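Local coordinates for uncharacterized protein (Parabacteroides merdae, PDB 4MXN) that probably hydrolyses glycosidic bonds, as glycosyl hydrolases of family 28 do, although its own substrate is not established, at residues 40-45 and 66-71; 70-75 and 106-111; 152-157 and 176-181. All blocks are in the same frame, centred on the assembly; numbering follows the deposited sequence. Where two conformers were deposited one is given.

Contact 1: 40-45 and 66-71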
loop_
_atom_site.group_PDB
_atom_site.type_symbol
_atom_site.label_atom_id
_atom_site.label_comp_id
_atom_site.label_asym_id
_atom_site.label_seq_id
_atom_site.Cartn_x
_atom_site.Cartn_y
_atom_site.Cartn_z
ATOM N N SER A 40 4.839 -5.791 -15.783
ATOM C CA SER A 40 4.179 -4.891 -16.733
ATOM C C SER A 40 3.685 -3.627 -16.023
ATOM O O SER A 40 3.781 -2.537 -16.600
ATOM C CB SER A 40 3.043 -5.589 -17.473
ATOM O OG SER A 40 3.544 -6.685 -18.226
ATOM N N ILE A 41 3.200 -3.758 -14.764
ATOM C CA ILE A 41 2.787 -2.577 -13.979
ATOM C C ILE A 41 4.028 -1.713 -13.722
ATOM O O ILE A 41 3.975 -0.500 -13.907
ATOM C CB ILE A 41 2.076 -2.974 -12.640
ATOM C CG1 ILE A 41 0.729 -3.682 -12.888
ATOM C CG2 ILE A 41 1.891 -1.714 -11.752
ATOM C CD1 ILE A 41 0.137 -4.429 -11.658
ATOM N N GLN A 42 5.150 -2.357 -13.292
ATOM C CA GLN A 42 6.392 -1.638 -13.011
ATOM C C GLN A 42 6.879 -0.874 -14.242
ATOM O O GLN A 42 7.297 0.280 -14.117
ATOM C CB GLN A 42 7.505 -2.586 -12.510
ATOM C CG GLN A 42 8.716 -1.827 -11.951
ATOM C CD GLN A 42 8.293 -0.964 -10.787
ATOM O OE1 GLN A 42 7.756 -1.465 -9.794
ATOM N NE2 GLN A 42 8.427 0.359 -10.925
ATOM N N ARG A 43 6.860 -1.530 -15.419
ATOM C CA ARG A 43 7.296 -0.885 -16.655
ATOM C C ARG A 43 6.371 0.299 -16.998
ATOM O O ARG A 43 6.857 1.357 -17.436
ATOM C CB ARG A 43 7.384 -1.897 -17.807
ATOM C CG ARG A 43 7.906 -1.276 -19.120
ATOM C CD ARG A 43 9.377 -0.848 -19.096
ATOM N NE ARG A 43 10.295 -1.986 -19.009
ATOM C CZ ARG A 43 11.226 -2.292 -19.910
ATOM N NH1 ARG A 43 11.381 -1.545 -20.998
ATOM N NH2 ARG A 43 12.010 -3.347 -19.729
ATOM N N ALA A 44 5.054 0.147 -16.762
ATOM C CA ALA A 44 4.120 1.250 -17.011
ATOM C C ALA A 44 4.457 2.443 -16.092
ATOM O O ALA A 44 4.563 3.571 -16.570
ATOM C CB ALA A 44 2.687 0.789 -16.789
ATOM N N VAL A 45 4.711 2.162 -14.781
ATOM C CA VAL A 45 5.051 3.193 -13.786
ATOM C C VAL A 45 6.335 3.903 -14.224
ATOM O O VAL A 45 6.355 5.127 -14.236
ATOM C CB VAL A 45 5.148 2.614 -12.344
ATOM C CG1 VAL A 45 5.831 3.601 -11.387
ATOM C CG2 VAL A 45 3.764 2.244 -11.824
ATOM N N GLY A 66 2.681 -8.626 -7.514
ATOM C CA GLY A 66 3.677 -8.624 -6.461
ATOM C C GLY A 66 3.954 -7.164 -6.125
ATOM O O GLY A 66 3.152 -6.279 -6.462
ATOM N N SER A 67 5.113 -6.886 -5.508
ATOM C CA SER A 67 5.494 -5.522 -5.110
ATOM C C SER A 67 5.752 -4.604 -6.292
ATOM O O SER A 67 6.507 -4.925 -7.213
ATOM C CB SER A 67 6.715 -5.552 -4.200
ATOM O OG SER A 67 6.324 -6.123 -2.963
ATOM N N ILE A 68 5.088 -3.441 -6.252
ATOM C CA ILE A 68 5.198 -2.368 -7.250
ATOM C C ILE A 68 5.938 -1.206 -6.633
ATOM O O ILE A 68 5.566 -0.757 -5.545
ATOM C CB ILE A 68 3.787 -1.918 -7.734
ATOM C CG1 ILE A 68 2.953 -3.086 -8.320
ATOM C CG2 ILE A 68 3.883 -0.718 -8.691
ATOM C CD1 ILE A 68 1.407 -2.902 -8.162
ATOM N N GLU A 69 6.971 -0.698 -7.329
ATOM C CA GLU A 69 7.706 0.461 -6.870
ATOM C C GLU A 69 7.164 1.712 -7.570
ATOM O O GLU A 69 7.349 1.891 -8.779
ATOM C CB GLU A 69 9.203 0.295 -7.102
ATOM C CG GLU A 69 9.989 1.486 -6.579
ATOM C CD GLU A 69 11.499 1.444 -6.675
ATOM O OE1 GLU A 69 12.045 0.620 -7.440
ATOM O OE2 GLU A 69 12.139 2.294 -6.021
ATOM N N LEU A 70 6.474 2.565 -6.808
ATOM C CA LEU A 70 5.927 3.820 -7.320
ATOM C C LEU A 70 7.095 4.791 -7.576
ATOM O O LEU A 70 8.079 4.778 -6.832
ATOM C CB LEU A 70 4.907 4.381 -6.291
ATOM C CG LEU A 70 3.925 5.472 -6.694
ATOM C CD1 LEU A 70 3.353 5.272 -8.118
ATOM C CD2 LEU A 70 2.794 5.552 -5.663
ATOM N N LYS A 71 7.038 5.545 -8.675
ATOM C CA LYS A 71 8.124 6.472 -9.029
ATOM C C LYS A 71 7.626 7.902 -9.015
ATOM O O LYS A 71 6.430 8.118 -9.126
ATOM C CB LYS A 71 8.737 6.130 -10.400
ATOM C CG LYS A 71 9.377 4.727 -10.479
ATOM C CD LYS A 71 10.691 4.617 -9.689
ATOM C CE LYS A 71 11.309 3.244 -9.772
ATOM N NZ LYS A 71 11.839 2.938 -11.127
HETATM O O HOH W 1 8.123 -4.248 -9.105
#
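Q42 offers its carboxamide to the backbone of E69 much as a neighbouring strand would. E69 N donates to Q42 OE1 at 2.7 Å, and Q42 NE2 returns a bond to E69 O at 2.8 Å. Both bonds lie in the carbonyl planes of their acceptors and use a lone pair, so the pair holds the amide in plane with the backbone groups it bonds and fixes its flip. The side chain leaves the helix with CG anti to the backbone N (chi1 -169°) and then bends at chi2, which turns the amide to face E69. A water donating to both Q42 OE1 and S67 O carries the bridge back to S67, two residues earlier.

Apolar groups flank the amide. I41 sets its CG2 branch against CG2 of I68 at 3.8 Å, the two side chains crossing at about a right angle. One helical turn on, V45 CG1 lies over the backbone, 3.5 Å from K71 N, a buried amide for which the model holds no partner. Further out, D46 accepts from Q42 NE2 and forms a salt bridge with K71 NZ, joining the two segments a second time.

Helix 38-50 thus lies along one edge of strand 61-69, while I68 and L70 make backbone bonds to strand 104-106; I41 and V45 also rest on L56 of strand 54-58, and I68 packs on I76 of strand 74-78.

Contact 2: 70-75 and 106-111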
loop_
_atom_site.group_PDB
_atom_site.type_symbol
_atom_site.label_atom_id
_atom_site.label_comp_id
_atom_site.label_asym_id
_atom_site.label_seq_id
_atom_site.Cartn_x
_atom_site.Cartn_y
_atom_site.Cartn_z
ATOM N N LEU A 70 6.474 2.565 -6.808
ATOM C CA LEU A 70 5.927 3.820 -7.320
ATOM C C LEU A 70 7.095 4.791 -7.576
ATOM O O LEU A 70 8.079 4.778 -6.832
ATOM C CB LEU A 70 4.907 4.381 -6.291
ATOM C CG LEU A 70 3.925 5.472 -6.694
ATOM C CD1 LEU A 70 3.353 5.272 -8.118
ATOM C CD2 LEU A 70 2.794 5.552 -5.663
ATOM N N LYS A 71 7.038 5.545 -8.675
ATOM C CA LYS A 71 8.124 6.472 -9.029
ATOM C C LYS A 71 7.626 7.902 -9.015
ATOM O O LYS A 71 6.430 8.118 -9.126
ATOM C CB LYS A 71 8.737 6.130 -10.400
ATOM C CG LYS A 71 9.377 4.727 -10.479
ATOM C CD LYS A 71 10.691 4.617 -9.689
ATOM C CE LYS A 71 11.309 3.244 -9.772
ATOM N NZ LYS A 71 11.839 2.938 -11.127
ATOM N N SER A 72 8.549 8.878 -8.911
ATOM C CA SER A 72 8.224 10.300 -8.863
ATOM C C SER A 72 7.303 10.735 -9.993
ATOM O O SER A 72 7.489 10.333 -11.144
ATOM C CB SER A 72 9.491 11.150 -8.886
ATOM O OG SER A 72 10.244 10.943 -7.701
ATOM N N ASN A 73 6.284 11.535 -9.632
ATOM C CA ASN A 73 5.291 12.168 -10.507
ATOM C C ASN A 73 4.270 11.173 -11.064
ATOM O O ASN A 73 3.519 11.522 -11.977
ATOM C CB ASN A 73 5.960 12.970 -11.635
ATOM C CG ASN A 73 6.935 13.972 -11.099
ATOM O OD1 ASN A 73 6.613 14.753 -10.204
ATOM N ND2 ASN A 73 8.162 13.917 -11.567
ATOM N N VAL A 74 4.170 9.985 -10.448
ATOM C CA VAL A 74 3.213 8.962 -10.858
ATOM C C VAL A 74 2.180 8.765 -9.763
ATOM O O VAL A 74 2.527 8.706 -8.591
ATOM C CB VAL A 74 3.893 7.610 -11.225
ATOM C CG1 VAL A 74 2.868 6.556 -11.667
ATOM C CG2 VAL A 74 4.962 7.801 -12.303
ATOM N N THR A 75 0.918 8.669 -10.165
ATOM C CA THR A 75 -0.221 8.343 -9.320
ATOM C C THR A 75 -0.844 7.068 -9.867
ATOM O O THR A 75 -1.075 6.958 -11.072
ATOM C CB THR A 75 -1.221 9.518 -9.255
ATOM O OG1 THR A 75 -0.639 10.550 -8.463
ATOM C CG2 THR A 75 -2.567 9.116 -8.616
ATOM N N ASP A 106 10.494 4.639 -2.453
ATOM C CA ASP A 106 11.715 4.963 -1.744
ATOM C C ASP A 106 12.336 6.229 -2.330
ATOM O O ASP A 106 12.835 6.211 -3.457
ATOM C CB ASP A 106 12.690 3.771 -1.829
ATOM C CG ASP A 106 14.061 4.005 -1.228
ATOM O OD1 ASP A 106 14.160 4.777 -0.250
ATOM O OD2 ASP A 106 15.036 3.401 -1.725
ATOM N N LYS A 107 12.301 7.320 -1.547
ATOM C CA LYS A 107 12.884 8.629 -1.839
ATOM C C LYS A 107 12.346 9.206 -3.156
ATOM O O LYS A 107 13.115 9.708 -3.982
ATOM C CB LYS A 107 14.425 8.542 -1.836
ATOM C CG LYS A 107 15.008 8.316 -0.444
ATOM C CD LYS A 107 16.526 8.243 -0.468
ATOM C CE LYS A 107 17.106 7.814 0.857
ATOM N NZ LYS A 107 16.926 6.356 1.091
ATOM N N GLN A 108 11.015 9.134 -3.338
ATOM C CA GLN A 108 10.331 9.681 -4.506
ATOM C C GLN A 108 9.575 10.954 -4.118
ATOM O O GLN A 108 9.344 11.189 -2.937
ATOM C CB GLN A 108 9.355 8.644 -5.095
ATOM C CG GLN A 108 10.002 7.307 -5.505
ATOM C CD GLN A 108 11.074 7.430 -6.561
ATOM O OE1 GLN A 108 10.827 7.880 -7.694
ATOM N NE2 GLN A 108 12.284 6.997 -6.231
ATOM N N LYS A 109 9.143 11.744 -5.112
ATOM C CA LYS A 109 8.363 12.947 -4.807
ATOM C C LYS A 109 7.128 13.032 -5.712
ATOM O O LYS A 109 7.117 12.469 -6.808
ATOM C CB LYS A 109 9.221 14.244 -4.878
ATOM C CG LYS A 109 10.074 14.466 -6.139
ATOM C CD LYS A 109 9.218 14.687 -7.417
ATOM C CE LYS A 109 9.523 15.929 -8.182
ATOM N NZ LYS A 109 8.307 16.555 -8.780
ATOM N N ASN A 110 6.105 13.786 -5.266
ATOM C CA ASN A 110 4.876 14.018 -6.021
ATOM C C ASN A 110 4.276 12.672 -6.477
ATOM O O ASN A 110 4.107 12.413 -7.667
ATOM C CB ASN A 110 5.151 14.964 -7.205
ATOM C CG ASN A 110 3.931 15.378 -7.971
ATOM O OD1 ASN A 110 2.831 15.452 -7.432
ATOM N ND2 ASN A 110 4.100 15.580 -9.264
ATOM N N ILE A 111 3.967 11.809 -5.515
ATOM C CA ILE A 111 3.420 10.479 -5.829
ATOM C C ILE A 111 2.044 10.325 -5.204
ATOM O O ILE A 111 1.712 10.980 -4.219
ATOM C CB ILE A 111 4.385 9.344 -5.391
ATOM C CG1 ILE A 111 4.785 9.484 -3.894
ATOM C CG2 ILE A 111 5.624 9.291 -6.291
ATOM C CD1 ILE A 111 5.330 8.268 -3.278
HETATM O O HOH W 2 10.632 4.110 -5.113
HETATM O O HOH W 3 1.409 12.269 -8.992
#
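Q108 points the end of its side chain at S72, where one oxygen serves two donors from different directions. S72 N meets Q108 OE1 in the carbonyl plane at 2.8 Å, on a lone pair. The hydroxyl of S72 comes from above that plane, OG lying 3.1 Å from Q108 OE1. Since S72 OG in turn accepts from K109 N at 2.9 Å, the hydroxyl relays a short chain of bonds. The rotation of the Q108 amide is set from its other end, where NE2 donates to D106 O.

A second shared oxygen lies at the outer corner. N73 OD1 takes N110 ND2 at 2.8 Å and K109 NZ at 2.9 Å, each in the carbonyl plane on a lone pair. The two asparagine side chains meet at about a right angle, their amide planes 63° apart, so they bond without stacking. K109 starts with CG wedged between its backbone N and carbonyl carbon (chi1 50°), and further bends bring the ammonium round to N73. On the buried side, I111 CG2 packs against K71 O, and its CB faces L70 CG at 4.1 Å.

K71 to V74 form a type II turn, and N73 and N110 both have positive phi at matching corners. Such superposed turns, with asparagine above asparagine, belong to successive coils of a right-handed parallel beta-helix, the fold of family 28 and of pectate lyases.

Contact 3: 152-157 and 176-181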
loop_
_atom_site.group_PDB
_atom_site.type_symbol
_atom_site.label_atom_id
_atom_site.label_comp_id
_atom_site.label_asym_id
_atom_site.label_seq_id
_atom_site.Cartn_x
_atom_site.Cartn_y
_atom_site.Cartn_z
ATOM N N CYS A 152 3.758 1.289 1.594
ATOM C CA CYS A 152 4.919 1.675 2.392
ATOM C C CYS A 152 5.683 2.795 1.684
ATOM O O CYS A 152 6.169 2.587 0.569
ATOM C CB CYS A 152 5.828 0.483 2.686
ATOM S SG CYS A 152 7.245 0.874 3.750
HETATM N N MSE A 153 5.802 3.964 2.339
HETATM C CA MSE A 153 6.554 5.104 1.792
HETATM C C MSE A 153 7.695 5.464 2.714
HETATM O O MSE A 153 7.486 5.667 3.910
HETATM C CB MSE A 153 5.669 6.339 1.574
HETATM C CG MSE A 153 5.007 6.372 0.228
HETATM SE SE MSE A 153 3.203 5.678 0.356
HETATM C CE MSE A 153 2.852 5.513 -1.558
ATOM N N GLU A 154 8.905 5.554 2.166
ATOM C CA GLU A 154 10.068 5.925 2.973
ATOM C C GLU A 154 10.862 7.037 2.294
ATOM O O GLU A 154 11.287 6.878 1.148
ATOM C CB GLU A 154 10.969 4.723 3.281
ATOM C CG GLU A 154 11.980 5.023 4.386
ATOM C CD GLU A 154 12.989 3.927 4.669
ATOM O OE1 GLU A 154 12.651 2.732 4.505
ATOM O OE2 GLU A 154 14.120 4.267 5.082
ATOM N N GLY A 155 11.082 8.122 3.021
ATOM C CA GLY A 155 11.855 9.273 2.550
ATOM C C GLY A 155 11.217 10.011 1.388
ATOM O O GLY A 155 11.915 10.664 0.615
ATOM N N CYS A 156 9.896 9.911 1.256
ATOM C CA CYS A 156 9.154 10.523 0.165
ATOM C C CYS A 156 8.657 11.923 0.528
ATOM O O CYS A 156 8.495 12.243 1.702
ATOM C CB CYS A 156 8.005 9.614 -0.258
ATOM S SG CYS A 156 8.547 8.039 -0.977
ATOM N N GLU A 157 8.425 12.763 -0.492
ATOM C CA GLU A 157 7.920 14.126 -0.303
ATOM C C GLU A 157 6.694 14.350 -1.182
ATOM O O GLU A 157 6.721 13.931 -2.334
ATOM C CB GLU A 157 9.030 15.142 -0.654
ATOM C CG GLU A 157 10.161 15.198 0.355
ATOM C CD GLU A 157 11.163 16.325 0.200
ATOM O OE1 GLU A 157 10.961 17.215 -0.660
ATOM O OE2 GLU A 157 12.152 16.322 0.967
ATOM N N TYR A 176 4.468 4.871 6.899
ATOM C CA TYR A 176 5.021 6.171 6.500
ATOM C C TYR A 176 6.242 6.399 7.353
ATOM O O TYR A 176 6.144 6.459 8.589
ATOM C CB TYR A 176 3.987 7.319 6.619
ATOM C CG TYR A 176 2.719 7.038 5.843
ATOM C CD1 TYR A 176 2.688 7.152 4.453
ATOM C CD2 TYR A 176 1.561 6.621 6.490
ATOM C CE1 TYR A 176 1.536 6.841 3.728
ATOM C CE2 TYR A 176 0.402 6.312 5.774
ATOM C CZ TYR A 176 0.394 6.433 4.395
ATOM O OH TYR A 176 -0.736 6.116 3.685
ATOM N N LYS A 177 7.409 6.410 6.703
ATOM C CA LYS A 177 8.683 6.559 7.379
ATOM C C LYS A 177 9.486 7.684 6.749
ATOM O O LYS A 177 9.734 7.637 5.546
ATOM C CB LYS A 177 9.473 5.231 7.325
ATOM C CG LYS A 177 10.801 5.290 8.063
ATOM C CD LYS A 177 11.501 3.940 8.127
ATOM C CE LYS A 177 12.883 4.056 8.744
ATOM N NZ LYS A 177 12.855 4.520 10.158
ATOM N N ASP A 178 9.892 8.694 7.562
ATOM C CA ASP A 178 10.731 9.844 7.165
ATOM C C ASP A 178 10.169 10.559 5.929
ATOM O O ASP A 178 10.922 10.963 5.050
ATOM C CB ASP A 178 12.190 9.395 6.905
ATOM C CG ASP A 178 12.841 8.633 8.046
ATOM O OD1 ASP A 178 12.534 8.944 9.220
ATOM O OD2 ASP A 178 13.676 7.745 7.765
ATOM N N CYS A 179 8.843 10.707 5.867
ATOM C CA CYS A 179 8.170 11.367 4.757
ATOM C C CYS A 179 7.830 12.817 5.111
ATOM O O CYS A 179 7.708 13.167 6.287
ATOM C CB CYS A 179 6.913 10.602 4.350
ATOM S SG CYS A 179 7.222 8.985 3.608
ATOM N N HIS A 180 7.679 13.657 4.074
ATOM C CA HIS A 180 7.310 15.067 4.194
ATOM C C HIS A 180 6.052 15.321 3.386
ATOM O O HIS A 180 5.990 14.895 2.239
ATOM C CB HIS A 180 8.431 16.002 3.674
ATOM C CG HIS A 180 9.666 16.071 4.516
ATOM N ND1 HIS A 180 10.755 15.251 4.266
ATOM C CD2 HIS A 180 9.992 16.936 5.502
ATOM C CE1 HIS A 180 11.688 15.623 5.126
ATOM N NE2 HIS A 180 11.264 16.614 5.906
ATOM N N ASN A 181 5.103 16.078 3.939
ATOM C CA ASN A 181 3.874 16.511 3.264
ATOM C C ASN A 181 3.078 15.322 2.721
ATOM O O ASN A 181 2.979 15.119 1.507
ATOM C CB ASN A 181 4.170 17.553 2.153
ATOM C CG ASN A 181 2.925 18.179 1.551
ATOM O OD1 ASN A 181 1.850 18.173 2.142
ATOM N ND2 ASN A 181 3.033 18.702 0.343
HETATM O O HOH W 4 14.849 6.784 5.632
#
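A single water links E154 to D178, donating to D178 OD2 at 2.6 Å and to E154 OE2 at 2.7 Å. It spends both protons on two carboxylates whose oxygens would probably repel one another across the gap between adjacent coils of the parallel beta-helix. The aliphatic part of K177 lies alongside E154, both chains pointing the same way, with CD of E154 at 3.8 Å from CD of K177. The ammonium group stays apart from the carboxylate, so any attraction between these charges acts at longer range.

The backbones pair as parallel strands before and after a turn. K177 N donates to M153 O and G155 N to K177 O, giving the usual parallel ladder. At G155 and D178 both chains adopt positive phi and swing round together, after which pairing resumes: H180 N reaches C156 O at 2.9 Å. E157 and H180 then run side by side on the outside, the carboxylate plane turned 74° from the imidazole.

The inward side chains are mostly apolar or sulfur-bearing. M153 is a selenomethionine modelled in two conformers; in the one given, SE lies oblique to the Y176 ring, a Met-aromatic contact that is doubtful for the other. The Y176 hydroxyl bonds to E174, and the ring packs on I161, V182 and V184. The cysteines of the turn, C156 and C179, are stacked in register but not joined; the neighbouring C152 is the one that forms a disulfide, with C99. With SG anti to its carbonyl carbon (chi1 -68°), C179 turns its sulfur toward the preceding coil, where SG lies 3.7 Å from M153 CB and accepts a weak bond from C156 N.

Read in chain order, the three contacts follow the stacking of coils away from the N-terminal helix. Contact 1 sets that helix against the first coil, and contact 2 carries on from it through L70 and K71, the two centres about 11 Å apart. Contact 3 lies about 10 Å from contact 2, centre to centre, and the interface between 106-111 and 152-157 lies between them: K107 N is 2.9 Å from E154 O, and N110 N is 3.0 Å from E157 O, both probable hydrogen bonds. Contacts 1 and 3 touch only lightly, L70 CD2 lying 4.1 Å from M153 CE in the conformer given. No catalytic or ligand site is defined here, so the series illustrates how a solenoid is built coil upon coil.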